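Local coordinates for putative signal recognition particle protein (Chaetomium thermophilum, PDB 5CK5) that probably serves as the beta subunit of the signal recognition particle receptor at the endoplasmic reticulum membrane, binding GTP and GDP with magnesium, at residues L19-L24 with Y158-K163. Residues are numbered along the deposited sequence; the frame is centred on the assembly and turned at random.
Sequences LPSVLL and YKSKLK
Ser21 and Leu162 form a parallel bridge between neighbouring strands of a mixed sheet: the amide N of Ser21 donates to Lys161 O at 3.0 Å, and Lys163 N returns a weak bond to Ser21 O at 3.4 Å. The first donor sits above the carbonyl plane of Lys161, 35° out of it. The hydroxyl of Ser21 is buried and finds no polar partner; its OG lies 3.7 Å from Ser160 CB. Leu162, with CG anti to its backbone N (chi1 177°), brings CD1 against the backbone of Ser21 and Leu23, 4.0 Å from Leu23 CB. The aliphatic part of Lys163 crosses the CB-CG edge of the Pro20 ring obliquely, Lys163 CD 3.4 Å from Pro20 CB, before the chain bends at its last torsion. A serine in place of Lys163 would probably leave the CB-CG edge of Pro20 without the methylenes now against it. The axes of the strand segments 21-24 and 158-163 are inclined at 59°, and the pairing continues from Leu23 to Ala164 and Ile166. Strand 112-114 flanks strand 21-25 through Pro20 and Val22, while strand 136-139 pairs antiparallel with 158-170; strand 21-25 leads into the P-loop, whose Lys32 binds GDP.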
# COMPACT_ATOMS: atom_id res chain seq x y z
N LEU A 19 12.15 -13.86 5.61
CA LEU A 19 11.56 -13.67 4.30
C LEU A 19 11.25 -12.20 4.10
O LEU A 19 10.96 -11.50 5.07
CB LEU A 19 10.29 -14.50 4.17
CG LEU A 19 10.50 -16.01 4.22
CD1 LEU A 19 9.33 -16.78 4.91
CD2 LEU A 19 10.82 -16.51 2.82
N PRO A 20 11.30 -11.71 2.84
CA PRO A 20 10.97 -10.29 2.67
C PRO A 20 9.50 -10.05 3.02
O PRO A 20 8.69 -10.97 2.94
CB PRO A 20 11.24 -10.02 1.19
CG PRO A 20 11.28 -11.36 0.53
CD PRO A 20 11.54 -12.41 1.57
N SER A 21 9.15 -8.84 3.42
CA SER A 21 7.79 -8.59 3.88
C SER A 21 7.10 -7.51 3.04
O SER A 21 7.74 -6.65 2.43
CB SER A 21 7.77 -8.24 5.38
OG SER A 21 8.49 -7.05 5.68
N VAL A 22 5.77 -7.58 2.99
CA VAL A 22 4.97 -6.63 2.25
C VAL A 22 4.15 -5.83 3.21
O VAL A 22 3.40 -6.39 4.00
CB VAL A 22 4.04 -7.32 1.25
CG1 VAL A 22 3.23 -6.30 0.51
CG2 VAL A 22 4.83 -8.16 0.28
N LEU A 23 4.32 -4.51 3.17
CA LEU A 23 3.57 -3.65 4.06
C LEU A 23 2.13 -3.49 3.59
O LEU A 23 1.85 -3.05 2.48
CB LEU A 23 4.23 -2.28 4.18
CG LEU A 23 3.92 -1.66 5.55
CD1 LEU A 23 4.26 -2.65 6.65
CD2 LEU A 23 4.66 -0.34 5.75
N LEU A 24 1.23 -3.92 4.46
CA LEU A 24 -0.18 -3.83 4.23
C LEU A 24 -0.66 -2.62 4.99
O LEU A 24 -0.68 -2.61 6.22
CB LEU A 24 -0.87 -5.11 4.70
CG LEU A 24 -2.37 -5.09 4.86
CD1 LEU A 24 -2.99 -4.83 3.51
CD2 LEU A 24 -2.84 -6.40 5.45
N TYR A 158 14.28 -10.17 14.43
CA TYR A 158 14.72 -10.35 13.04
C TYR A 158 14.70 -9.06 12.23
O TYR A 158 14.22 -8.03 12.69
CB TYR A 158 13.85 -11.39 12.33
CG TYR A 158 14.01 -12.81 12.85
CD1 TYR A 158 13.49 -13.18 14.09
CD2 TYR A 158 14.67 -13.78 12.11
CE1 TYR A 158 13.63 -14.47 14.56
CE2 TYR A 158 14.81 -15.07 12.58
CZ TYR A 158 14.29 -15.40 13.80
OH TYR A 158 14.43 -16.68 14.28
N LYS A 159 15.18 -9.14 10.99
CA LYS A 159 15.03 -8.08 10.01
C LYS A 159 14.45 -8.69 8.76
O LYS A 159 14.76 -9.83 8.41
CB LYS A 159 16.34 -7.37 9.66
CG LYS A 159 16.92 -6.38 10.66
CD LYS A 159 16.10 -5.08 10.67
CE LYS A 159 16.86 -3.90 11.31
NZ LYS A 159 17.19 -4.08 12.76
N SER A 160 13.56 -7.93 8.12
CA SER A 160 12.88 -8.37 6.92
C SER A 160 12.97 -7.28 5.86
O SER A 160 12.56 -6.14 6.07
CB SER A 160 11.43 -8.72 7.26
OG SER A 160 10.90 -9.67 6.36
N LYS A 161 13.55 -7.62 4.72
CA LYS A 161 13.65 -6.67 3.61
C LYS A 161 12.28 -6.23 3.12
O LYS A 161 11.48 -7.05 2.69
CB LYS A 161 14.47 -7.31 2.49
CG LYS A 161 15.93 -7.43 2.89
CD LYS A 161 16.82 -7.96 1.78
CE LYS A 161 18.25 -7.42 1.92
NZ LYS A 161 19.19 -7.81 0.82
N LEU A 162 11.99 -4.94 3.18
CA LEU A 162 10.72 -4.46 2.67
C LEU A 162 10.86 -4.41 1.16
O LEU A 162 11.70 -3.70 0.64
CB LEU A 162 10.37 -3.10 3.27
CG LEU A 162 9.09 -2.46 2.77
CD1 LEU A 162 7.89 -3.33 3.02
CD2 LEU A 162 8.92 -1.14 3.47
N LYS A 163 10.04 -5.19 0.47
CA LYS A 163 10.18 -5.32 -0.97
C LYS A 163 8.93 -4.84 -1.72
O LYS A 163 8.95 -4.62 -2.92
CB LYS A 163 10.50 -6.76 -1.34
CG LYS A 163 11.95 -7.17 -1.16
CD LYS A 163 12.19 -8.55 -1.77
CE LYS A 163 13.64 -8.89 -1.81
NZ LYS A 163 14.44 -7.84 -2.47